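PDB 3VTG: high choriolytic enzyme 1 from Oryzias latipes, which breaks down the inner layer of the fish egg envelope at hatching, acting as a zinc-dependent endopeptidase of the astacin family. Local coordinates for residues W12-V25 with C50-S64. Sequence-based numbering, arbitrary orientation.
Sequences WKKASNGLVVIPYV and CIRFVRRTNEYDFIS
Val-20, Ile-22 and Tyr-24 hydrogen-bond alternately with the backbone of 50-56, while Pro-23 and Val-25 hydrogen-bond with Ile-63, which places strand 20-25 between two parallel neighbours. On the first side the bonds run from Val-20 N to Cys-50 O (2.8 Å) as far as Arg-56 N to Tyr-24 O; on the second, Ile-63 N reaches Pro-23 O (2.9 Å) and Val-25 N reaches Ile-63 O. Apolar packing on one face pairs Val-20 with Ile-51 and Ile-22 with Phe-53, Ile-22 CB resting 3.8 Å from Phe-53 CD1 as the two side chains run side by side. Ile-22 CG2 also meets Ile-63 CD1 at 3.7 Å. The same methyl sits over the centre of the Trp-12 ring, whose edge faces the backbone of Asp-61; Trp-12 NE1 hydrogen-bonds Ala-104 O. The Tyr-24 ring, set by a chi1 of 67° that holds CG between backbone N and carbonyl carbon, leans along the 53-55 backbone and takes Arg-55 CA over one face in a CH-pi contact, 4.2 Å from the ring centroid. Tyr-24 OH accepts from a water oxygen 2.6 Å away, which also donates to Phe-53 O, and hydrogen-bonds Glu-39 of helix 32-43, which also salt-bridges Arg-55. Ile-22, Phe-53 and Ile-63 lean on helix 94-105, which carries zinc ligands His-99 and His-103. Strand 20-26, helix 32-43 and strand 51-55 form a beta-alpha-beta unit within the mixed five-stranded sheet of the astacin catalytic domain.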
loop_
_atom_site.group_PDB
_atom_site.type_symbol
_atom_site.label_atom_id
_atom_site.label_comp_id
_atom_site.label_asym_id
_atom_site.label_seq_id
_atom_site.Cartn_x
_atom_site.Cartn_y
_atom_site.Cartn_z
ATOM N N TRP A 12 11.945 -7.008 0.461
ATOM C CA TRP A 12 12.975 -6.500 1.365
ATOM C C TRP A 12 13.578 -7.618 2.162
ATOM O O TRP A 12 12.887 -8.565 2.542
ATOM C CB TRP A 12 12.412 -5.389 2.247
ATOM C CG TRP A 12 11.966 -4.228 1.402
ATOM C CD1 TRP A 12 10.687 -3.975 0.913
ATOM C CD2 TRP A 12 12.805 -3.154 0.855
ATOM N NE1 TRP A 12 10.675 -2.840 0.144
ATOM C CE2 TRP A 12 11.912 -2.296 0.072
ATOM C CE3 TRP A 12 14.153 -2.820 0.949
ATOM C CZ2 TRP A 12 12.371 -1.165 -0.586
ATOM C CZ3 TRP A 12 14.604 -1.674 0.286
ATOM C CH2 TRP A 12 13.734 -0.869 -0.466
ATOM N N LYS A 13 14.885 -7.527 2.385
ATOM C CA LYS A 13 15.645 -8.587 3.036
ATOM C C LYS A 13 15.367 -8.683 4.529
ATOM O O LYS A 13 15.296 -7.672 5.228
ATOM C CB LYS A 13 17.141 -8.383 2.802
ATOM C CG LYS A 13 17.624 -8.815 1.424
ATOM C CD LYS A 13 19.106 -8.523 1.213
ATOM C CE LYS A 13 19.988 -9.078 2.326
ATOM N NZ LYS A 13 19.816 -10.539 2.570
ATOM N N LYS A 14 15.206 -9.911 5.007
ATOM C CA LYS A 14 15.056 -10.163 6.430
ATOM C C LYS A 14 16.410 -10.522 7.035
ATOM O O LYS A 14 17.119 -11.389 6.520
ATOM C CB LYS A 14 14.038 -11.279 6.673
ATOM C CG LYS A 14 13.665 -11.471 8.132
ATOM C CD LYS A 14 12.181 -11.751 8.273
ATOM C CE LYS A 14 11.851 -12.444 9.581
ATOM N NZ LYS A 14 12.188 -13.889 9.513
ATOM N N ALA A 15 16.765 -9.837 8.117
ATOM C CA ALA A 15 18.011 -10.104 8.829
ATOM C C ALA A 15 17.874 -11.367 9.672
ATOM O O ALA A 15 16.764 -11.862 9.888
ATOM C CB ALA A 15 18.389 -8.917 9.702
ATOM N N SER A 16 19.004 -11.883 10.146
ATOM C CA SER A 16 19.016 -13.070 10.998
ATOM C C SER A 16 18.310 -12.843 12.335
ATOM O O SER A 16 17.788 -13.790 12.929
ATOM C CB SER A 16 20.448 -13.545 11.227
ATOM O OG SER A 16 21.037 -13.985 10.015
ATOM N N ASN A 17 18.286 -11.594 12.801
ATOM C CA ASN A 17 17.550 -11.244 14.017
ATOM C C ASN A 17 16.042 -11.067 13.790
ATOM O O ASN A 17 15.304 -10.737 14.721
ATOM C CB ASN A 17 18.172 -10.023 14.721
ATOM C CG ASN A 17 17.885 -8.703 14.015
ATOM O OD1 ASN A 17 17.373 -8.662 12.895
ATOM N ND2 ASN A 17 18.224 -7.607 14.681
ATOM N N GLY A 18 15.598 -11.284 12.552
ATOM C CA GLY A 18 14.176 -11.265 12.212
ATOM C C GLY A 18 13.655 -9.953 11.656
ATOM O O GLY A 18 12.610 -9.923 11.004
ATOM N N LEU A 19 14.371 -8.862 11.909
ATOM C CA LEU A 19 13.918 -7.544 11.469
ATOM C C LEU A 19 14.143 -7.321 9.981
ATOM O O LEU A 19 15.162 -7.738 9.423
ATOM C CB LEU A 19 14.579 -6.428 12.285
ATOM C CG LEU A 19 14.336 -6.439 13.799
ATOM C CD1 LEU A 19 15.015 -5.241 14.447
ATOM C CD2 LEU A 19 12.852 -6.474 14.144
ATOM N N VAL A 20 13.165 -6.681 9.349
ATOM C CA VAL A 20 13.259 -6.282 7.951
ATOM C C VAL A 20 13.524 -4.781 7.937
ATOM O O VAL A 20 12.612 -3.964 8.085
ATOM C CB VAL A 20 11.980 -6.641 7.165
ATOM C CG1 VAL A 20 12.087 -6.190 5.717
ATOM C CG2 VAL A 20 11.714 -8.140 7.230
ATOM N N VAL A 21 14.795 -4.432 7.782
ATOM C CA VAL A 21 15.236 -3.054 7.921
ATOM C C VAL A 21 15.271 -2.406 6.544
ATOM O O VAL A 21 16.017 -2.833 5.664
ATOM C CB VAL A 21 16.601 -2.978 8.642
ATOM C CG1 VAL A 21 17.121 -1.550 8.660
ATOM C CG2 VAL A 21 16.476 -3.510 10.065
ATOM N N ILE A 22 14.428 -1.394 6.361
ATOM C CA ILE A 22 14.250 -0.752 5.063
ATOM C C ILE A 22 14.764 0.682 5.119
ATOM O O ILE A 22 14.171 1.528 5.790
ATOM C CB ILE A 22 12.776 -0.796 4.605
ATOM C CG1 ILE A 22 12.281 -2.246 4.564
ATOM C CG2 ILE A 22 12.610 -0.122 3.247
ATOM C CD1 ILE A 22 10.799 -2.390 4.300
ATOM N N PRO A 23 15.883 0.958 4.427
ATOM C CA PRO A 23 16.468 2.295 4.462
ATOM C C PRO A 23 15.709 3.270 3.575
ATOM O O PRO A 23 15.153 2.876 2.547
ATOM C CB PRO A 23 17.886 2.084 3.914
ATOM C CG PRO A 23 18.079 0.606 3.829
ATOM C CD PRO A 23 16.715 0.024 3.652
ATOM N N TYR A 24 15.694 4.537 3.976
ATOM C CA TYR A 24 15.022 5.575 3.200
ATOM C C TYR A 24 15.728 6.917 3.300
ATOM O O TYR A 24 16.476 7.168 4.246
ATOM C CB TYR A 24 13.558 5.731 3.641
ATOM C CG TYR A 24 13.410 6.275 5.046
ATOM C CD1 TYR A 24 13.416 7.652 5.294
ATOM C CD2 TYR A 24 13.277 5.413 6.130
ATOM C CE1 TYR A 24 13.301 8.148 6.582
ATOM C CE2 TYR A 24 13.157 5.899 7.420
ATOM C CZ TYR A 24 13.171 7.263 7.640
ATOM O OH TYR A 24 13.050 7.735 8.921
ATOM N N VAL A 25 15.471 7.766 2.310
ATOM C CA VAL A 25 15.817 9.181 2.367
ATOM C C VAL A 25 14.556 9.989 2.080
ATOM O O VAL A 25 13.673 9.538 1.342
ATOM C CB VAL A 25 16.963 9.563 1.390
ATOM C CG1 VAL A 25 18.257 8.849 1.763
ATOM C CG2 VAL A 25 16.592 9.283 -0.062
ATOM N N CYS A 50 7.569 -6.923 12.054
ATOM C CA CYS A 50 9.032 -6.934 12.106
ATOM C C CYS A 50 9.674 -5.970 11.091
ATOM O O CYS A 50 10.891 -5.998 10.872
ATOM C CB CYS A 50 9.580 -8.366 11.962
ATOM S SG CYS A 50 9.410 -9.168 10.346
ATOM N N ILE A 51 8.846 -5.109 10.496
ATOM C CA ILE A 51 9.309 -4.083 9.556
ATOM C C ILE A 51 9.848 -2.873 10.319
ATOM O O ILE A 51 9.199 -2.376 11.240
ATOM C CB ILE A 51 8.166 -3.616 8.614
ATOM C CG1 ILE A 51 7.538 -4.788 7.843
ATOM C CG2 ILE A 51 8.633 -2.514 7.667
ATOM C CD1 ILE A 51 8.473 -5.558 6.936
ATOM N N ARG A 52 11.035 -2.413 9.931
ATOM C CA ARG A 52 11.621 -1.193 10.488
ATOM C C ARG A 52 12.141 -0.283 9.378
ATOM O O ARG A 52 13.128 -0.599 8.721
ATOM C CB ARG A 52 12.768 -1.515 11.457
ATOM C CG ARG A 52 12.411 -2.418 12.627
ATOM C CD ARG A 52 11.528 -1.732 13.658
ATOM N NE ARG A 52 11.236 -2.648 14.756
ATOM C CZ ARG A 52 10.195 -3.478 14.790
ATOM N NH1 ARG A 52 9.317 -3.505 13.793
ATOM N NH2 ARG A 52 10.030 -4.284 15.831
ATOM N N PHE A 53 11.470 0.845 9.168
ATOM C CA PHE A 53 11.968 1.863 8.255
ATOM C C PHE A 53 12.999 2.710 8.997
ATOM O O PHE A 53 12.699 3.262 10.058
ATOM C CB PHE A 53 10.817 2.726 7.729
ATOM C CG PHE A 53 9.849 1.977 6.855
ATOM C CD1 PHE A 53 10.146 1.731 5.518
ATOM C CD2 PHE A 53 8.640 1.512 7.366
ATOM C CE1 PHE A 53 9.260 1.036 4.709
ATOM C CE2 PHE A 53 7.747 0.818 6.561
ATOM C CZ PHE A 53 8.060 0.579 5.232
ATOM N N VAL A 54 14.217 2.781 8.455
ATOM C CA VAL A 54 15.315 3.528 9.085
ATOM C C VAL A 54 15.963 4.492 8.101
ATOM O O VAL A 54 16.020 4.218 6.904
ATOM C CB VAL A 54 16.414 2.605 9.670
ATOM C CG1 VAL A 54 15.836 1.636 10.691
ATOM C CG2 VAL A 54 17.170 1.866 8.572
ATOM N N ARG A 55 16.461 5.617 8.605
ATOM C CA ARG A 55 17.202 6.540 7.757
ATOM C C ARG A 55 18.396 5.831 7.129
ATOM O O ARG A 55 19.129 5.105 7.804
ATOM C CB ARG A 55 17.655 7.776 8.536
ATOM C CG ARG A 55 16.514 8.721 8.881
ATOM C CD ARG A 55 17.009 10.026 9.488
ATOM N NE ARG A 55 17.575 9.813 10.816
ATOM C CZ ARG A 55 16.865 9.758 11.940
ATOM N NH1 ARG A 55 15.544 9.912 11.914
ATOM N NH2 ARG A 55 17.481 9.548 13.093
ATOM N N ARG A 56 18.555 6.024 5.823
ATOM C CA ARG A 56 19.648 5.429 5.067
ATOM C C ARG A 56 21.002 5.943 5.542
ATOM O O ARG A 56 21.150 7.113 5.900
ATOM C CB ARG A 56 19.479 5.740 3.577
ATOM C CG ARG A 56 20.466 5.032 2.662
ATOM C CD ARG A 56 20.553 5.716 1.309
ATOM N NE ARG A 56 21.434 4.975 0.407
ATOM C CZ ARG A 56 21.981 5.468 -0.702
ATOM N NH1 ARG A 56 21.752 6.720 -1.078
ATOM N NH2 ARG A 56 22.757 4.695 -1.447
ATOM N N THR A 57 21.979 5.044 5.551
ATOM C CA THR A 57 23.376 5.411 5.697
ATOM C C THR A 57 23.972 5.391 4.288
ATOM O O THR A 57 24.066 6.436 3.639
ATOM C CB THR A 57 24.097 4.452 6.665
ATOM O OG1 THR A 57 23.441 4.493 7.939
ATOM C CG2 THR A 57 25.552 4.847 6.848
ATOM N N ASN A 58 24.327 4.203 3.803
ATOM C CA ASN A 58 24.813 4.042 2.433
ATOM C C ASN A 58 24.351 2.731 1.793
ATOM O O ASN A 58 24.980 2.230 0.856
ATOM C CB ASN A 58 26.340 4.174 2.383
ATOM C CG ASN A 58 26.852 4.561 1.005
ATOM O OD1 ASN A 58 26.154 5.208 0.223
ATOM N ND2 ASN A 58 28.080 4.158 0.701
ATOM N N GLU A 59 23.237 2.190 2.283
ATOM C CA GLU A 59 22.696 0.940 1.748
ATOM C C GLU A 59 22.352 1.089 0.272
ATOM O O GLU A 59 21.924 2.157 -0.169
ATOM C CB GLU A 59 21.447 0.504 2.518
ATOM C CG GLU A 59 21.679 0.170 3.984
ATOM C CD GLU A 59 21.477 1.356 4.916
ATOM O OE1 GLU A 59 21.531 2.516 4.455
ATOM O OE2 GLU A 59 21.266 1.123 6.121
ATOM N N TYR A 60 22.533 0.016 -0.490
ATOM C CA TYR A 60 22.268 0.063 -1.918
ATOM C C TYR A 60 20.770 0.158 -2.251
ATOM O O TYR A 60 20.372 0.994 -3.061
ATOM C CB TYR A 60 22.926 -1.109 -2.657
ATOM C CG TYR A 60 22.468 -1.180 -4.090
ATOM C CD1 TYR A 60 22.802 -0.173 -4.999
ATOM C CD2 TYR A 60 21.663 -2.223 -4.527
ATOM C CE1 TYR A 60 22.354 -0.220 -6.305
ATOM C CE2 TYR A 60 21.218 -2.281 -5.836
ATOM C CZ TYR A 60 21.568 -1.279 -6.717
ATOM O OH TYR A 60 21.117 -1.336 -8.010
ATOM N N ASP A 61 19.953 -0.694 -1.633
ATOM C CA ASP A 61 18.503 -0.667 -1.845
ATOM C C ASP A 61 17.855 0.267 -0.838
ATOM O O ASP A 61 18.000 0.078 0.369
ATOM C CB ASP A 61 17.887 -2.065 -1.701
ATOM C CG ASP A 61 18.559 -3.102 -2.577
ATOM O OD1 ASP A 61 18.707 -2.870 -3.792
ATOM O OD2 ASP A 61 18.914 -4.172 -2.044
ATOM N N PHE A 62 17.137 1.272 -1.329
ATOM C CA PHE A 62 16.505 2.240 -0.435
ATOM C C PHE A 62 15.331 2.948 -1.086
ATOM O O PHE A 62 15.226 3.006 -2.312
ATOM C CB PHE A 62 17.533 3.260 0.091
ATOM C CG PHE A 62 18.034 4.227 -0.947
ATOM C CD1 PHE A 62 17.520 5.519 -1.012
ATOM C CD2 PHE A 62 19.034 3.861 -1.843
ATOM C CE1 PHE A 62 17.983 6.420 -1.956
ATOM C CE2 PHE A 62 19.498 4.758 -2.793
ATOM C CZ PHE A 62 18.974 6.041 -2.846
ATOM N N ILE A 63 14.454 3.490 -0.246
ATOM C CA ILE A 63 13.309 4.267 -0.698
ATOM C C ILE A 63 13.657 5.755 -0.682
ATOM O O ILE A 63 14.168 6.275 0.314
ATOM C CB ILE A 63 12.066 3.998 0.177
ATOM C CG1 ILE A 63 11.665 2.518 0.094
ATOM C CG2 ILE A 63 10.909 4.896 -0.241
ATOM C CD1 ILE A 63 10.564 2.115 1.055
ATOM N N SER A 64 13.380 6.428 -1.796
ATOM C CA SER A 64 13.542 7.868 -1.893
ATOM C C SER A 64 12.165 8.518 -1.900
ATOM O O SER A 64 11.420 8.400 -2.874
ATOM C CB SER A 64 14.313 8.217 -3.165
ATOM O OG SER A 64 14.454 9.619 -3.299
HETATM O O HOH W 1 12.453 5.988 10.765
#